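Long-range contact in B-agarase (Saccharophagus degradans, PDB 4BQ2), which hydrolyses the beta-linkages of agarose from chain ends as a family 50 exo-beta-agarase: residues Phe487-Gly495 / Tyr578-Val586. Numbering follows the deposited sequence.
Sequences FIDNEKSFG and YADQYFKVV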
loop_
_atom_site.group_PDB
_atom_site.type_symbol
_atom_site.label_atom_id
_atom_site.label_comp_id
_atom_site.label_asym_id
_atom_site.label_seq_id
_atom_site.Cartn_x
_atom_site.Cartn_y
_atom_site.Cartn_z
ATOM N N PHE A 487 8.253 -14.059 -5.131
ATOM C CA PHE A 487 8.034 -12.690 -5.644
ATOM C C PHE A 487 9.376 -12.016 -5.889
ATOM O O PHE A 487 10.328 -12.185 -5.096
ATOM C CB PHE A 487 7.299 -11.830 -4.604
ATOM C CG PHE A 487 5.880 -12.277 -4.368
ATOM C CD1 PHE A 487 4.893 -12.070 -5.345
ATOM C CD2 PHE A 487 5.524 -12.892 -3.181
ATOM C CE1 PHE A 487 3.579 -12.479 -5.126
ATOM C CE2 PHE A 487 4.203 -13.319 -2.962
ATOM C CZ PHE A 487 3.234 -13.107 -3.943
ATOM N N ILE A 488 9.489 -11.303 -6.991
ATOM C CA ILE A 488 10.701 -10.506 -7.206
ATOM C C ILE A 488 10.262 -9.057 -7.452
ATOM O O ILE A 488 9.419 -8.792 -8.322
ATOM C CB ILE A 488 11.562 -11.017 -8.379
ATOM C CG1 ILE A 488 12.069 -12.459 -8.143
ATOM C CG2 ILE A 488 12.745 -10.056 -8.612
ATOM C CD1 ILE A 488 13.114 -12.663 -7.037
ATOM N N ASP A 489 10.823 -8.133 -6.668
ATOM C CA ASP A 489 10.516 -6.682 -6.785
ATOM C C ASP A 489 9.075 -6.389 -6.371
ATOM O O ASP A 489 8.384 -7.276 -5.947
ATOM C CB ASP A 489 10.829 -6.139 -8.193
ATOM C CG ASP A 489 12.324 -6.011 -8.457
ATOM O OD1 ASP A 489 13.131 -5.944 -7.478
ATOM O OD2 ASP A 489 12.700 -5.983 -9.664
ATOM N N ASN A 490 8.626 -5.128 -6.457
ATOM C CA ASN A 490 7.332 -4.767 -5.942
ATOM C C ASN A 490 6.965 -3.368 -6.415
ATOM O O ASN A 490 7.795 -2.441 -6.267
ATOM C CB ASN A 490 7.398 -4.773 -4.402
ATOM C CG ASN A 490 6.114 -4.307 -3.756
ATOM O OD1 ASN A 490 5.116 -5.014 -3.822
ATOM N ND2 ASN A 490 6.147 -3.149 -3.063
ATOM N N GLU A 491 5.758 -3.211 -6.985
ATOM C CA GLU A 491 5.218 -1.874 -7.307
ATOM C C GLU A 491 6.223 -0.980 -8.054
ATOM O O GLU A 491 6.464 0.184 -7.702
ATOM C CB GLU A 491 4.723 -1.198 -6.016
ATOM C CG GLU A 491 3.609 -1.989 -5.333
ATOM C CD GLU A 491 2.960 -1.238 -4.183
ATOM O OE1 GLU A 491 3.417 -0.120 -3.863
ATOM O OE2 GLU A 491 1.976 -1.770 -3.607
ATOM N N LYS A 492 6.797 -1.531 -9.119
ATOM C CA LYS A 492 7.707 -0.780 -9.963
ATOM C C LYS A 492 6.901 0.227 -10.764
ATOM O O LYS A 492 5.754 -0.027 -11.125
ATOM C CB LYS A 492 8.486 -1.736 -10.891
ATOM C CG LYS A 492 9.258 -2.830 -10.121
ATOM C CD LYS A 492 10.315 -3.522 -11.009
ATOM C CE LYS A 492 11.546 -2.622 -11.137
ATOM N NZ LYS A 492 12.320 -2.451 -9.855
ATOM N N SER A 493 7.495 1.383 -11.018
ATOM C CA SER A 493 6.822 2.420 -11.809
ATOM C C SER A 493 6.914 2.144 -13.313
ATOM O O SER A 493 7.712 2.775 -14.027
ATOM C CB SER A 493 7.406 3.797 -11.466
ATOM O OG SER A 493 7.055 4.161 -10.121
ATOM N N PHE A 494 6.073 1.225 -13.795
ATOM C CA PHE A 494 6.062 0.849 -15.204
ATOM C C PHE A 494 5.266 1.856 -16.050
ATOM O O PHE A 494 5.307 1.809 -17.280
ATOM C CB PHE A 494 5.439 -0.542 -15.393
ATOM C CG PHE A 494 6.393 -1.663 -15.203
ATOM C CD1 PHE A 494 7.343 -1.965 -16.170
ATOM C CD2 PHE A 494 6.312 -2.469 -14.059
ATOM C CE1 PHE A 494 8.214 -3.038 -15.993
ATOM C CE2 PHE A 494 7.178 -3.530 -13.876
ATOM C CZ PHE A 494 8.127 -3.823 -14.835
ATOM N N GLY A 495 4.518 2.738 -15.390
ATOM C CA GLY A 495 3.768 3.813 -16.079
ATOM C C GLY A 495 2.382 3.946 -15.464
ATOM O O GLY A 495 1.679 2.947 -15.319
ATOM N N TYR A 578 10.377 -3.435 -23.466
ATOM C CA TYR A 578 10.993 -3.163 -22.166
ATOM C C TYR A 578 10.507 -4.183 -21.100
ATOM O O TYR A 578 11.318 -4.840 -20.420
ATOM C CB TYR A 578 10.675 -1.720 -21.707
ATOM C CG TYR A 578 11.210 -1.417 -20.298
ATOM C CD1 TYR A 578 12.558 -1.073 -20.095
ATOM C CD2 TYR A 578 10.390 -1.528 -19.175
ATOM C CE1 TYR A 578 13.065 -0.829 -18.805
ATOM C CE2 TYR A 578 10.891 -1.274 -17.888
ATOM C CZ TYR A 578 12.230 -0.940 -17.707
ATOM O OH TYR A 578 12.745 -0.668 -16.426
ATOM N N ALA A 579 9.193 -4.288 -20.947
ATOM C CA ALA A 579 8.609 -5.244 -20.004
ATOM C C ALA A 579 8.935 -6.724 -20.321
ATOM O O ALA A 579 9.241 -7.498 -19.403
ATOM C CB ALA A 579 7.117 -5.023 -19.863
ATOM N N ASP A 580 8.892 -7.118 -21.596
ATOM C CA ASP A 580 9.352 -8.467 -21.968
ATOM C C ASP A 580 10.776 -8.776 -21.496
ATOM O O ASP A 580 11.036 -9.856 -20.951
ATOM C CB ASP A 580 9.315 -8.652 -23.481
ATOM C CG ASP A 580 7.923 -8.941 -24.020
ATOM O OD1 ASP A 580 6.993 -9.297 -23.253
ATOM O OD2 ASP A 580 7.755 -8.818 -25.254
ATOM N N GLN A 581 11.681 -7.812 -21.679
ATOM C CA GLN A 581 13.072 -7.991 -21.283
ATOM C C GLN A 581 13.238 -8.047 -19.763
ATOM O O GLN A 581 14.066 -8.852 -19.252
ATOM C CB GLN A 581 13.960 -6.903 -21.923
ATOM C CG GLN A 581 15.429 -6.958 -21.534
ATOM C CD GLN A 581 16.208 -8.169 -22.068
ATOM O OE1 GLN A 581 15.743 -8.915 -22.941
ATOM N NE2 GLN A 581 17.418 -8.355 -21.545
ATOM N N TYR A 582 12.478 -7.197 -19.044
ATOM C CA TYR A 582 12.479 -7.235 -17.581
ATOM C C TYR A 582 12.099 -8.654 -17.106
ATOM O O TYR A 582 12.855 -9.300 -16.342
ATOM C CB TYR A 582 11.514 -6.191 -16.971
ATOM C CG TYR A 582 11.386 -6.378 -15.469
ATOM C CD1 TYR A 582 12.326 -5.827 -14.584
ATOM C CD2 TYR A 582 10.357 -7.153 -14.933
ATOM C CE1 TYR A 582 12.214 -6.033 -13.206
ATOM C CE2 TYR A 582 10.261 -7.387 -13.573
ATOM C CZ TYR A 582 11.189 -6.827 -12.718
ATOM O OH TYR A 582 11.049 -7.067 -11.377
ATOM N N PHE A 583 10.943 -9.145 -17.572
ATOM C CA PHE A 583 10.417 -10.443 -17.112
ATOM C C PHE A 583 11.197 -11.646 -17.601
ATOM O O PHE A 583 11.333 -12.619 -16.855
ATOM C CB PHE A 583 8.914 -10.594 -17.410
ATOM C CG PHE A 583 8.055 -9.737 -16.546
ATOM C CD1 PHE A 583 7.932 -10.023 -15.187
ATOM C CD2 PHE A 583 7.417 -8.594 -17.056
ATOM C CE1 PHE A 583 7.193 -9.198 -14.355
ATOM C CE2 PHE A 583 6.642 -7.773 -16.222
ATOM C CZ PHE A 583 6.524 -8.089 -14.873
ATOM N N LYS A 584 11.754 -11.540 -18.811
ATOM C CA LYS A 584 12.667 -12.545 -19.378
ATOM C C LYS A 584 13.876 -12.727 -18.470
ATOM O O LYS A 584 14.205 -13.858 -18.056
ATOM C CB LYS A 584 13.120 -12.185 -20.800
ATOM C CG LYS A 584 13.885 -13.320 -21.504
ATOM C CD LYS A 584 14.354 -12.930 -22.903
ATOM C CE LYS A 584 15.242 -14.002 -23.518
ATOM N NZ LYS A 584 16.180 -13.437 -24.552
ATOM N N VAL A 585 14.520 -11.622 -18.124
ATOM C CA VAL A 585 15.732 -11.692 -17.301
ATOM C C VAL A 585 15.423 -12.200 -15.896
ATOM O O VAL A 585 16.145 -13.062 -15.373
ATOM C CB VAL A 585 16.466 -10.336 -17.231
ATOM C CG1 VAL A 585 17.533 -10.337 -16.145
ATOM C CG2 VAL A 585 17.108 -10.039 -18.560
ATOM N N VAL A 586 14.362 -11.684 -15.292
ATOM C CA VAL A 586 14.036 -12.113 -13.924
ATOM C C VAL A 586 13.620 -13.581 -13.873
ATOM O O VAL A 586 14.104 -14.348 -13.005
ATOM C CB VAL A 586 12.985 -11.222 -13.255
ATOM C CG1 VAL A 586 12.478 -11.845 -11.949
ATOM C CG2 VAL A 586 13.579 -9.856 -12.952
HETATM O O HOH W 1 9.595 -9.521 -10.807
#
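Tyr582 reaches out of helix 565-593 to Asp489, in the loop that follows strand 483-488, and meets a different partner at each stage. CB carries the ring out from the helix, with CG anti to the backbone N (chi1 172°), which sends the ring toward that loop. The edge of Phe494, led by CZ, points at one face of the Tyr582 ring, over its rim at CD2 and CG. Phe494 CZ stands 4.0 Å from Tyr582 CD2, and the two planes are 81° apart, a T-shaped stack. CD2 also sits over the face of the Phe583 ring, within the same helix. The opposite face of the Tyr582 ring carries CG2 of Val586, one helical turn on. Further out, CE1 and CZ lie against Lys492 CD. The Lys492 chain is bent at chi3 and chi4, and its NZ forms a long salt bridge with Asp489 OD2, at 3.6 Å. At the tip, Tyr582 OH donates to Asp489 OD2 over a short 2.6 Å, on the anti side of the carboxylate, 21° out of plane. A water donates to Tyr582 OH at 2.9 Å and to Ile488 O at 2.6 Å, so the phenol both gives and receives a bond. Asp489 OD1 accepts from Val437 N, which gives the buried carboxylate three protein partners.

Apolar contacts flank the phenol. Val586 CG1 packs on Ile488 CB at 3.8 Å. Phe494 CE1 touches the edge of Tyr578 at CE2, 3.7 Å away, while Tyr578 OH bonds to Pro455 O.

The contact packs the C-terminal end of parallel strand 483-488, and the loop after it, against helix 565-593. This is consistent with the (beta/alpha)8 barrel expected of this glycoside hydrolase family. Tyr599 of strand 598-599 touches Ile488, Phe583 and Val586, and helix 611-620 touches Phe494 through Val613 and Ala579 through Ala616.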